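Local coordinates for peptide amidase (Stenotrophomonas maltophilia, PDB 1M22), which probably hydrolyses amide bonds, acting on peptide substrates as a member of the amidase signature family, at residues T128-A134 with G164-S169; V310-N314 with E399-A404; E299-A303 with Y480-T484; E61-R65 with R118-V124; D110-V114 with V209-I214. One frame throughout, in Å; residues are numbered along the deposited sequence.

Contact 1 of 5, residues T128-A134 with G164-S169; sequences TNLSEWA and GSSSGS
Thr128 and Ser169 meet through their hydroxyls, with Thr128 OG1 2.8 Å from Ser169 OG. The threonine places OG1 between its own N and carbonyl carbon (chi1 51°), which turns it to Ser169 while CG2 lies over the Gly168 carbonyl; Ser169 OG is also bonded to Ile182 O. Beside this pair, Gly168 N donates to Asn129 O at 2.9 Å from well above the carbonyl plane, and a water that donates to Asn129 O accepts from Ser169 N. The path leading here from strand 123-128 thus lies across the start of helix 167-174, just after the serine- and glycine-rich loop of the amidase signature fold that holds Ser165. That residue follows a cis peptide bond and belongs to the active site with Lys86 and Ser189, both hydrogen-bonded to its OG. Ser131 faces it carbon to carbon, CB to CB at 3.8 Å, while Ser131 OG is held by Gly144 N; a weak bond of 3.4 Å runs from Ser131 N to Ser165 O. On the flank of Ser165, Ala134 CB lies 3.6 Å from Ser165 OG. A second water, 2.7 Å from Ser165 OG, donates to Ala134 O.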
# COMPACT_ATOMS: atom_id res chain seq x y z
N THR A 128 -2.63 9.81 6.08
CA THR A 128 -1.23 9.95 5.71
C THR A 128 -1.01 10.61 4.35
O THR A 128 -1.83 10.49 3.44
CB THR A 128 -0.52 8.58 5.70
OG1 THR A 128 -1.28 7.65 4.93
CG2 THR A 128 -0.35 8.07 7.12
N ASN A 129 0.11 11.31 4.24
CA ASN A 129 0.46 12.00 3.02
C ASN A 129 0.74 11.01 1.90
O ASN A 129 1.06 9.84 2.14
CB ASN A 129 1.68 12.90 3.26
CG ASN A 129 1.92 13.88 2.13
OD1 ASN A 129 0.98 14.40 1.54
ND2 ASN A 129 3.19 14.16 1.85
N LEU A 130 0.62 11.48 0.67
CA LEU A 130 0.85 10.66 -0.51
C LEU A 130 1.31 11.56 -1.65
O LEU A 130 1.12 12.78 -1.60
CB LEU A 130 -0.46 9.99 -0.94
CG LEU A 130 -1.58 10.93 -1.40
CD1 LEU A 130 -2.60 10.17 -2.24
CD2 LEU A 130 -2.26 11.59 -0.20
N SER A 131 1.91 10.96 -2.66
CA SER A 131 2.30 11.72 -3.84
C SER A 131 0.94 12.27 -4.31
O SER A 131 -0.03 11.51 -4.39
CB SER A 131 2.88 10.80 -4.90
OG SER A 131 4.01 10.11 -4.39
N GLU A 132 0.86 13.56 -4.60
CA GLU A 132 -0.41 14.16 -4.99
C GLU A 132 -1.15 13.37 -6.08
O GLU A 132 -0.56 12.98 -7.08
CB GLU A 132 -0.22 15.61 -5.44
CG GLU A 132 -1.42 16.48 -5.10
CD GLU A 132 -1.29 17.89 -5.64
OE1 GLU A 132 -1.53 18.08 -6.85
OE2 GLU A 132 -0.95 18.80 -4.85
N TRP A 133 -2.45 13.17 -5.86
CA TRP A 133 -3.30 12.42 -6.79
C TRP A 133 -2.74 11.03 -7.06
O TRP A 133 -2.87 10.48 -8.15
CB TRP A 133 -3.49 13.20 -8.10
CG TRP A 133 -4.23 14.49 -7.89
CD1 TRP A 133 -3.71 15.75 -7.90
CD2 TRP A 133 -5.61 14.63 -7.51
NE1 TRP A 133 -4.67 16.67 -7.55
CE2 TRP A 133 -5.84 16.01 -7.30
CE3 TRP A 133 -6.66 13.72 -7.31
CZ2 TRP A 133 -7.10 16.50 -6.91
CZ3 TRP A 133 -7.90 14.21 -6.92
CH2 TRP A 133 -8.11 15.59 -6.73
N ALA A 134 -2.12 10.45 -6.02
CA ALA A 134 -1.53 9.12 -6.09
C ALA A 134 -0.53 9.01 -7.23
O ALA A 134 -0.41 7.97 -7.88
CB ALA A 134 -2.62 8.06 -6.22
N GLY A 164 6.54 6.11 -3.24
CA GLY A 164 5.11 6.43 -3.21
C GLY A 164 4.31 5.39 -3.98
O GLY A 164 4.92 4.49 -4.53
N SER A 165 3.01 5.59 -4.20
CA SER A 165 2.33 6.79 -3.87
C SER A 165 1.83 6.75 -2.37
O SER A 165 1.28 7.72 -1.85
CB SER A 165 1.27 7.34 -4.73
OG SER A 165 0.22 6.40 -4.85
N SER A 166 2.00 5.63 -1.69
CA SER A 166 1.58 5.46 -0.29
C SER A 166 2.74 5.79 0.65
O SER A 166 3.08 5.02 1.55
CB SER A 166 1.14 4.02 -0.04
OG SER A 166 0.10 3.61 -0.91
N SER A 167 3.32 6.97 0.43
CA SER A 167 4.49 7.41 1.18
C SER A 167 4.31 7.50 2.68
O SER A 167 5.06 6.88 3.44
CB SER A 167 4.93 8.77 0.63
OG SER A 167 4.86 8.80 -0.79
N GLY A 168 3.32 8.27 3.12
CA GLY A 168 3.08 8.45 4.54
C GLY A 168 2.71 7.18 5.27
O GLY A 168 3.10 6.99 6.42
N SER A 169 1.95 6.31 4.62
CA SER A 169 1.57 5.07 5.28
C SER A 169 2.77 4.18 5.55
O SER A 169 2.89 3.61 6.63
CB SER A 169 0.53 4.32 4.45
OG SER A 169 -0.74 4.94 4.56
O HOH W 1 0.25 7.18 2.37
O HOH W 2 -0.67 5.37 -7.16

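Contact 2 of 5, residues V310-N314 with E399-A404; sequences VELPN and EGIDAA
Leu312, Pro313 and Asn314 lean on the helix 383-407 at Glu399-Ala404, a loop-on-helix contact in which the chain leaving strand 306-310 passes a kinked turn of the helix. On the apolar side, Leu312, with CG anti to its backbone N (chi1 -177°), extends CD1 over the Gly400 carbonyl, 3.5 Å from Gly400 O, and on to Ala404 CB. The ring of Pro313 lies with CD 3.8 Å from Ala404 CB and CG 4.0 Å from Ala403 CB, so that two neighbouring ring carbons rest on successive alanines. Pro313 O, in turn, receives a CA-H contact from Gly400 CA at 3.5 Å. The polar half is one amide: Asn314 ND2 donates to Glu399 O at 2.8 Å, approaching well above the carbonyl plane, and gives another proton to a water at 2.9 Å from Asn314 ND2. Arg394 forms a salt bridge with Glu399 OE1. Away from the annotated sites, the contact fastens the loop beyond an outermost strand of the large sheet to the helix; Leu312 also touches Leu279 of strand 275-279, Leu413 of strand 412-416 and Ala438 of helix 436-442.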
# COMPACT_ATOMS: atom_id res chain seq x y z
N VAL A 310 13.85 -18.22 -13.33
CA VAL A 310 12.92 -18.15 -14.44
C VAL A 310 12.78 -16.73 -14.96
O VAL A 310 13.11 -15.77 -14.27
CB VAL A 310 11.51 -18.67 -14.04
CG1 VAL A 310 11.60 -20.08 -13.48
CG2 VAL A 310 10.88 -17.73 -13.02
N GLU A 311 12.31 -16.61 -16.20
CA GLU A 311 12.10 -15.31 -16.81
C GLU A 311 10.60 -15.11 -16.99
O GLU A 311 9.88 -16.04 -17.37
CB GLU A 311 12.79 -15.23 -18.17
CG GLU A 311 14.31 -15.30 -18.11
CD GLU A 311 14.96 -15.13 -19.46
OE1 GLU A 311 14.69 -15.95 -20.37
OE2 GLU A 311 15.73 -14.16 -19.63
N LEU A 312 10.12 -13.91 -16.69
CA LEU A 312 8.71 -13.60 -16.82
C LEU A 312 8.38 -13.32 -18.28
O LEU A 312 8.91 -12.37 -18.86
CB LEU A 312 8.35 -12.39 -15.96
CG LEU A 312 6.88 -11.98 -15.94
CD1 LEU A 312 6.06 -13.07 -15.27
CD2 LEU A 312 6.72 -10.66 -15.19
N PRO A 313 7.52 -14.14 -18.89
CA PRO A 313 7.16 -13.91 -20.29
C PRO A 313 6.47 -12.56 -20.45
O PRO A 313 5.67 -12.16 -19.60
CB PRO A 313 6.22 -15.08 -20.60
CG PRO A 313 6.69 -16.15 -19.67
CD PRO A 313 6.92 -15.39 -18.39
N ASN A 314 6.79 -11.85 -21.53
CA ASN A 314 6.19 -10.55 -21.83
C ASN A 314 6.56 -9.43 -20.86
O ASN A 314 5.86 -8.42 -20.79
CB ASN A 314 4.67 -10.67 -21.91
CG ASN A 314 4.22 -11.48 -23.11
OD1 ASN A 314 4.58 -11.18 -24.24
ND2 ASN A 314 3.41 -12.51 -22.86
N GLU A 399 -0.73 -14.56 -19.92
CA GLU A 399 0.47 -14.77 -20.70
C GLU A 399 1.74 -14.22 -20.05
O GLU A 399 2.81 -14.20 -20.66
CB GLU A 399 0.27 -14.16 -22.10
CG GLU A 399 -0.73 -14.94 -22.94
CD GLU A 399 -1.18 -14.19 -24.19
OE1 GLU A 399 -0.38 -13.41 -24.74
OE2 GLU A 399 -2.33 -14.40 -24.62
N GLY A 400 1.60 -13.79 -18.80
CA GLY A 400 2.74 -13.26 -18.06
C GLY A 400 2.99 -14.08 -16.80
O GLY A 400 3.65 -15.12 -16.85
N ILE A 401 2.45 -13.61 -15.68
CA ILE A 401 2.62 -14.31 -14.42
C ILE A 401 2.14 -15.76 -14.49
O ILE A 401 2.84 -16.68 -14.06
CB ILE A 401 1.87 -13.58 -13.28
CG1 ILE A 401 2.60 -12.28 -12.92
CG2 ILE A 401 1.74 -14.50 -12.06
CD1 ILE A 401 1.82 -11.37 -11.99
N ASP A 402 0.95 -15.98 -15.06
CA ASP A 402 0.42 -17.33 -15.13
C ASP A 402 1.25 -18.25 -16.03
O ASP A 402 1.38 -19.44 -15.74
CB ASP A 402 -1.03 -17.32 -15.61
CG ASP A 402 -1.96 -16.64 -14.62
OD1 ASP A 402 -1.74 -16.77 -13.40
OD2 ASP A 402 -2.92 -15.97 -15.07
N ALA A 403 1.81 -17.70 -17.10
CA ALA A 403 2.63 -18.50 -17.99
C ALA A 403 3.89 -18.96 -17.27
O ALA A 403 4.32 -20.11 -17.41
CB ALA A 403 3.01 -17.69 -19.24
N ALA A 404 4.49 -18.07 -16.47
CA ALA A 404 5.69 -18.42 -15.73
C ALA A 404 5.37 -19.45 -14.64
O ALA A 404 6.12 -20.40 -14.44
CB ALA A 404 6.30 -17.17 -15.10
O HOH W 3 2.02 -13.42 -25.19

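Contact 3 of 5, residues E299-A303 with Y480-T484; sequences ELRRA and YEQRT
Arg483 reaches across to Glu299, and the two charged groups form the salt bridge of this helix-to-helix contact. NE of Arg483 gives a nearly straight bond to Glu299 OE1 (2.7 Å, 168°), with the oxygen lying in the guanidinium plane; NH2 of Arg483 adds a weak second bond to the same OE1 at 3.2 Å. The carboxylate is nonetheless turned 42° from the guanidinium plane, so this is a one-oxygen grip and not a flat, two-pronged pairing. One guanidinium face has Glu299 O, Arg302 CB and Ala303 N over it: Arg302 CB is 3.4 Å from Arg483 NH2, while Ala303 CB packs against the aliphatic part, 3.8 Å from Arg483 CD. A bend at chi3 of Arg483 (-65°) brings the group back over that backbone. Beneath the charges, Thr484 CG2 slides along Glu299 CG at 3.6 Å, and Leu300 CD2 approaches Tyr480 CD1 obliquely at 3.9 Å. Further bonds lie behind these groups. Thr484 OG1 bonds to Tyr480 O, one turn back, and sits over one face of the tyrosine ring, while Gln295 makes a weak bond to Glu299 OE2. Inward from the polar rim, Tyr480 packs on Val449 and Met451 of strand 446-454 and on Leu461 and Phe463 of strand 457-464, so helix 470-484 packs on these strands and, at residues 480-484, flanks helix 289-302.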
# COMPACT_ATOMS: atom_id res chain seq x y z
N GLU A 299 17.61 -19.09 2.14
CA GLU A 299 16.66 -19.22 3.24
C GLU A 299 15.38 -19.91 2.76
O GLU A 299 14.83 -20.75 3.47
CB GLU A 299 16.31 -17.84 3.82
CG GLU A 299 17.46 -17.10 4.51
CD GLU A 299 17.98 -17.81 5.76
OE1 GLU A 299 17.21 -18.51 6.44
OE2 GLU A 299 19.18 -17.63 6.08
N LEU A 300 14.92 -19.56 1.57
CA LEU A 300 13.72 -20.18 1.01
C LEU A 300 13.93 -21.68 0.83
O LEU A 300 13.06 -22.48 1.16
CB LEU A 300 13.36 -19.53 -0.33
CG LEU A 300 12.90 -18.06 -0.27
CD1 LEU A 300 12.78 -17.51 -1.68
CD2 LEU A 300 11.57 -17.96 0.46
N ARG A 301 15.09 -22.06 0.30
CA ARG A 301 15.40 -23.47 0.09
C ARG A 301 15.52 -24.23 1.41
O ARG A 301 14.98 -25.33 1.54
CB ARG A 301 16.71 -23.61 -0.70
CG ARG A 301 16.59 -23.19 -2.15
CD ARG A 301 17.89 -23.39 -2.91
NE ARG A 301 17.74 -23.06 -4.32
CZ ARG A 301 18.39 -22.08 -4.94
NH1 ARG A 301 19.23 -21.31 -4.27
NH2 ARG A 301 18.18 -21.86 -6.23
N ARG A 302 16.21 -23.64 2.38
CA ARG A 302 16.37 -24.28 3.68
C ARG A 302 15.03 -24.46 4.39
O ARG A 302 14.88 -25.33 5.24
CB ARG A 302 17.33 -23.47 4.56
CG ARG A 302 18.77 -23.44 4.06
CD ARG A 302 19.40 -24.82 4.11
NE ARG A 302 20.77 -24.82 3.62
CZ ARG A 302 21.12 -24.56 2.37
NH1 ARG A 302 20.20 -24.28 1.46
NH2 ARG A 302 22.40 -24.58 2.02
N ALA A 303 14.06 -23.62 4.03
CA ALA A 303 12.73 -23.68 4.62
C ALA A 303 11.90 -24.78 3.96
O ALA A 303 10.78 -25.05 4.38
CB ALA A 303 12.03 -22.34 4.48
N TYR A 480 9.13 -17.23 5.41
CA TYR A 480 10.40 -16.59 5.09
C TYR A 480 10.77 -15.58 6.17
O TYR A 480 11.90 -15.55 6.66
CB TYR A 480 10.32 -15.86 3.74
CG TYR A 480 11.48 -14.92 3.51
CD1 TYR A 480 12.75 -15.41 3.20
CD2 TYR A 480 11.34 -13.55 3.71
CE1 TYR A 480 13.85 -14.55 3.09
CE2 TYR A 480 12.42 -12.69 3.62
CZ TYR A 480 13.67 -13.19 3.31
OH TYR A 480 14.75 -12.34 3.25
N GLU A 481 9.81 -14.75 6.54
CA GLU A 481 10.01 -13.72 7.55
C GLU A 481 10.44 -14.29 8.90
O GLU A 481 11.34 -13.75 9.55
CB GLU A 481 8.72 -12.92 7.72
CG GLU A 481 8.79 -11.85 8.78
CD GLU A 481 7.42 -11.42 9.25
OE1 GLU A 481 6.66 -12.30 9.72
OE2 GLU A 481 7.09 -10.23 9.14
N GLN A 482 9.79 -15.37 9.31
CA GLN A 482 10.10 -15.95 10.61
C GLN A 482 11.49 -16.53 10.77
O GLN A 482 12.00 -16.63 11.88
CB GLN A 482 9.04 -16.99 10.98
CG GLN A 482 7.68 -16.36 11.26
CD GLN A 482 7.75 -15.26 12.31
OE1 GLN A 482 7.59 -14.08 12.01
NE2 GLN A 482 8.01 -15.66 13.55
N ARG A 483 12.14 -16.92 9.67
CA ARG A 483 13.48 -17.45 9.80
C ARG A 483 14.55 -16.40 9.49
O ARG A 483 15.74 -16.65 9.65
CB ARG A 483 13.68 -18.70 8.94
CG ARG A 483 13.50 -18.56 7.45
CD ARG A 483 13.83 -19.90 6.79
NE ARG A 483 15.25 -20.22 6.95
CZ ARG A 483 15.73 -21.42 7.28
NH1 ARG A 483 14.91 -22.45 7.49
NH2 ARG A 483 17.04 -21.59 7.39
N THR A 484 14.12 -15.22 9.06
CA THR A 484 15.07 -14.15 8.74
C THR A 484 14.94 -12.93 9.65
O THR A 484 15.95 -12.39 10.10
CB THR A 484 14.92 -13.70 7.27
OG1 THR A 484 13.56 -13.36 7.01
CG2 THR A 484 15.36 -14.82 6.33

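Contact 4 of 5, residues E61-R65 with R118-V124; sequences EAAER and RDAGAVV
Glu61 sets its CG anti to the carbonyl carbon (chi1 -76°) and then runs extended, carrying its carboxylate from helix 58-70 to Arg118, whose chain is likewise stretched out from CG to NE. The two side chains cross at about a right angle, and their flat groups are turned 72° apart. Arg118 NH2 meets Glu61 OE2 at 2.9 Å in a salt bridge, on the syn side but tilted from both planes. The other oxygen takes the backbone: Val124 N donates to Glu61 OE1 at 3.2 Å in an almost straight bond. A water bonded weakly to Glu61 OE1 and Arg118 NE bridges the pair. Further along, Val123 CG2 rests 3.8 Å from Ala62 CA and touches Arg65 CG, while Arg65 CD approaches Gly121 O at 3.3 Å. Gly121, with positive phi, ends helix 112-119 in a Schellman motif, after which the chain enters strand 123-128. The polar end of Arg65 pairs with Glu68. Asn55 also bonds Glu61 OE2, and Asp110 holds the Arg118 NH1. A buried carboxylate with this many donors is probably kept ionised, joining a helix to both the end of another helix and the start of a strand.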
# COMPACT_ATOMS: atom_id res chain seq x y z
N GLU A 61 -12.77 7.94 20.00
CA GLU A 61 -12.92 6.59 19.49
C GLU A 61 -12.23 5.58 20.41
O GLU A 61 -12.80 4.56 20.77
CB GLU A 61 -12.35 6.49 18.07
CG GLU A 61 -13.25 7.10 17.00
CD GLU A 61 -12.62 7.11 15.61
OE1 GLU A 61 -11.99 6.10 15.21
OE2 GLU A 61 -12.77 8.12 14.90
N ALA A 62 -10.99 5.89 20.79
CA ALA A 62 -10.24 5.00 21.67
C ALA A 62 -10.96 4.81 23.01
O ALA A 62 -11.04 3.69 23.52
CB ALA A 62 -8.84 5.57 21.90
N ALA A 63 -11.48 5.90 23.56
CA ALA A 63 -12.18 5.85 24.84
C ALA A 63 -13.46 5.02 24.75
O ALA A 63 -13.84 4.34 25.70
CB ALA A 63 -12.50 7.26 25.32
N GLU A 64 -14.12 5.07 23.60
CA GLU A 64 -15.35 4.31 23.41
C GLU A 64 -15.00 2.82 23.31
O GLU A 64 -15.71 1.97 23.84
CB GLU A 64 -16.09 4.77 22.16
CG GLU A 64 -17.52 4.25 22.04
CD GLU A 64 -18.37 4.61 23.25
OE1 GLU A 64 -18.34 5.78 23.68
OE2 GLU A 64 -19.07 3.71 23.77
N ARG A 65 -13.89 2.51 22.63
CA ARG A 65 -13.48 1.12 22.50
C ARG A 65 -13.14 0.57 23.89
O ARG A 65 -13.42 -0.58 24.19
CB ARG A 65 -12.26 0.97 21.58
CG ARG A 65 -12.40 1.52 20.15
CD ARG A 65 -13.44 0.86 19.25
NE ARG A 65 -14.78 1.31 19.53
CZ ARG A 65 -15.57 2.20 18.94
NH1 ARG A 65 -15.30 2.93 17.86
NH2 ARG A 65 -16.73 2.35 19.55
N ARG A 118 -13.69 0.26 11.32
CA ARG A 118 -14.29 0.81 12.53
C ARG A 118 -15.23 -0.20 13.19
O ARG A 118 -15.27 -0.28 14.42
CB ARG A 118 -15.01 2.13 12.21
CG ARG A 118 -14.02 3.30 12.13
CD ARG A 118 -14.68 4.62 11.75
NE ARG A 118 -13.85 5.74 12.19
CZ ARG A 118 -13.76 6.90 11.55
NH1 ARG A 118 -14.45 7.11 10.43
NH2 ARG A 118 -12.99 7.87 12.03
N ASP A 119 -15.96 -0.97 12.40
CA ASP A 119 -16.85 -1.98 12.97
C ASP A 119 -16.00 -3.03 13.69
O ASP A 119 -16.44 -3.62 14.69
CB ASP A 119 -17.70 -2.64 11.88
CG ASP A 119 -18.71 -1.69 11.27
OD1 ASP A 119 -19.28 -0.88 12.02
OD2 ASP A 119 -18.93 -1.77 10.04
N ALA A 120 -14.79 -3.26 13.19
CA ALA A 120 -13.87 -4.23 13.78
C ALA A 120 -13.21 -3.67 15.05
O ALA A 120 -12.46 -4.37 15.73
CB ALA A 120 -12.79 -4.62 12.77
N GLY A 121 -13.48 -2.40 15.35
CA GLY A 121 -12.93 -1.79 16.55
C GLY A 121 -11.65 -0.99 16.40
O GLY A 121 -11.11 -0.52 17.39
N ALA A 122 -11.16 -0.84 15.17
CA ALA A 122 -9.93 -0.08 14.97
C ALA A 122 -10.17 1.40 15.24
O ALA A 122 -11.28 1.91 15.06
CB ALA A 122 -9.41 -0.28 13.55
N VAL A 123 -9.12 2.08 15.68
CA VAL A 123 -9.16 3.50 15.97
C VAL A 123 -8.43 4.23 14.85
O VAL A 123 -7.27 3.92 14.56
CB VAL A 123 -8.46 3.81 17.31
CG1 VAL A 123 -8.34 5.32 17.52
CG2 VAL A 123 -9.24 3.18 18.46
N VAL A 124 -9.09 5.18 14.21
CA VAL A 124 -8.45 5.93 13.13
C VAL A 124 -7.69 7.12 13.72
O VAL A 124 -8.29 8.04 14.26
CB VAL A 124 -9.49 6.44 12.11
CG1 VAL A 124 -8.80 7.23 11.01
CG2 VAL A 124 -10.25 5.26 11.52
O HOH W 4 -14.03 4.30 15.25

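Contact 5 of 5, residues D110-V114 with V209-I214; sequences DAYLV and VSRDGI
Ala111 and Gly213 come to 4.0 Å between their CA atoms, yet no direct hydrogen bond links the two segments; a water does the polar work instead. Ala111 is the N-cap residue of helix 112-119, and it faces a type II beta turn running from Arg211 to Ile214, with Gly213 at the turn's positive-phi position. Gly213, having no side chain, lets the two backbones come this close. The methyl of Ala111 fits against the turn's carbonyls, with CB 3.3 Å from Asp212 O and 3.5 Å from Gly213 O. The backbones of both Ala111 and Gly213 are also bonded to Asn90. Just ahead of the turn, Ser210 OG lies anti to its own backbone N and accepts from Asp212 N, closing an ST turn; Asp245 holds the same hydroxyl. Ser210 CB, meanwhile, meets the ring of Tyr112, obliquely, at 3.7 Å from Tyr112 CD2. On the buried side Leu113 fits CG between its backbone N and carbonyl carbon (chi1 71°), and its CD2 reaches both Val209 CG1, at 4.1 Å, and Ile214 CD1, at 4.0 Å, crossing the isoleucine side chain at about a right angle. Leu113 and Ile214 share Ala224 of strand 223-228 as a further neighbour, which sets the helix start and the turn against the large sheet. The linking water accepts from Leu113 N at 2.9 Å and donates to both Ser210 O and, at 2.7 Å, Asp212 O.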
# COMPACT_ATOMS: atom_id res chain seq x y z
N ASP A 110 -17.29 7.85 5.40
CA ASP A 110 -16.41 6.68 5.39
C ASP A 110 -16.48 5.77 4.17
O ASP A 110 -17.57 5.40 3.72
CB ASP A 110 -16.67 5.80 6.61
CG ASP A 110 -16.21 6.43 7.91
OD1 ASP A 110 -15.70 7.56 7.88
OD2 ASP A 110 -16.38 5.78 8.96
N ALA A 111 -15.32 5.38 3.67
CA ALA A 111 -15.22 4.44 2.56
C ALA A 111 -15.64 3.08 3.13
O ALA A 111 -15.59 2.87 4.34
CB ALA A 111 -13.79 4.36 2.06
N TYR A 112 -16.05 2.16 2.26
CA TYR A 112 -16.47 0.85 2.73
C TYR A 112 -15.44 0.17 3.64
O TYR A 112 -15.79 -0.31 4.72
CB TYR A 112 -16.77 -0.07 1.54
CG TYR A 112 -17.35 -1.41 1.95
CD1 TYR A 112 -18.68 -1.51 2.36
CD2 TYR A 112 -16.56 -2.56 1.98
CE1 TYR A 112 -19.21 -2.72 2.79
CE2 TYR A 112 -17.08 -3.78 2.41
CZ TYR A 112 -18.40 -3.84 2.82
OH TYR A 112 -18.92 -5.03 3.27
N LEU A 113 -14.18 0.14 3.22
CA LEU A 113 -13.17 -0.53 4.04
C LEU A 113 -12.97 0.17 5.38
O LEU A 113 -12.57 -0.47 6.36
CB LEU A 113 -11.85 -0.65 3.28
CG LEU A 113 -11.00 0.58 2.99
CD1 LEU A 113 -10.13 0.91 4.20
CD2 LEU A 113 -10.11 0.29 1.80
N VAL A 114 -13.24 1.47 5.44
CA VAL A 114 -13.09 2.20 6.70
C VAL A 114 -14.25 1.81 7.62
O VAL A 114 -14.06 1.68 8.83
CB VAL A 114 -13.07 3.72 6.46
CG1 VAL A 114 -13.08 4.47 7.78
CG2 VAL A 114 -11.83 4.09 5.67
N VAL A 209 -10.76 -6.43 -1.93
CA VAL A 209 -11.09 -5.31 -1.05
C VAL A 209 -11.79 -4.22 -1.85
O VAL A 209 -11.29 -3.79 -2.90
CB VAL A 209 -9.82 -4.72 -0.40
CG1 VAL A 209 -10.19 -3.57 0.53
CG2 VAL A 209 -9.07 -5.81 0.36
N SER A 210 -12.93 -3.75 -1.36
CA SER A 210 -13.68 -2.72 -2.06
C SER A 210 -12.91 -1.42 -2.29
O SER A 210 -12.19 -0.95 -1.41
CB SER A 210 -14.96 -2.40 -1.30
OG SER A 210 -15.69 -1.39 -1.97
N ARG A 211 -13.08 -0.85 -3.48
CA ARG A 211 -12.45 0.42 -3.81
C ARG A 211 -13.45 1.56 -3.61
O ARG A 211 -13.15 2.72 -3.92
CB ARG A 211 -11.95 0.45 -5.26
CG ARG A 211 -10.66 -0.32 -5.55
CD ARG A 211 -10.90 -1.81 -5.73
NE ARG A 211 -11.86 -2.08 -6.80
CZ ARG A 211 -11.60 -1.97 -8.10
NH1 ARG A 211 -10.40 -1.61 -8.52
NH2 ARG A 211 -12.57 -2.18 -8.98
N ASP A 212 -14.63 1.26 -3.10
CA ASP A 212 -15.60 2.32 -2.91
C ASP A 212 -15.11 3.33 -1.88
O ASP A 212 -14.54 2.96 -0.85
CB ASP A 212 -16.97 1.77 -2.51
CG ASP A 212 -18.10 2.74 -2.82
OD1 ASP A 212 -18.22 3.17 -3.99
OD2 ASP A 212 -18.87 3.08 -1.90
N GLY A 213 -15.31 4.61 -2.17
CA GLY A 213 -14.88 5.64 -1.25
C GLY A 213 -13.41 5.99 -1.34
O GLY A 213 -12.86 6.60 -0.43
N ILE A 214 -12.76 5.60 -2.43
CA ILE A 214 -11.34 5.91 -2.62
C ILE A 214 -11.16 6.73 -3.90
O ILE A 214 -11.70 6.37 -4.94
CB ILE A 214 -10.49 4.62 -2.76
CG1 ILE A 214 -10.68 3.73 -1.53
CG2 ILE A 214 -9.02 4.99 -2.92
CD1 ILE A 214 -9.91 2.42 -1.59
O HOH W 5 -13.48 0.81 0.49

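Overall arrangement
From the N terminus, contact 4 opens first, at helix 58-70, and closes at strand 123-128. Contact 5 opens inside that loop, on helix 112-119, and closes only at 209-214, so the two cross; they share this helix and touch through the salt bridge of Asp110 and Arg118. Contact 1, whose first segment comes shortly after contact 4, at the end of strand 123-128, nests within the loop of contact 5 and brings the active-site region against that strand end. Later, contact 3 closes a long loop from helix 289-302 to helix 470-484; contact 2, from the loop after strand 306-310 to helix 383-407, is nested inside it. Contacts 2 and 4 lie on opposite sides of the chain's centre.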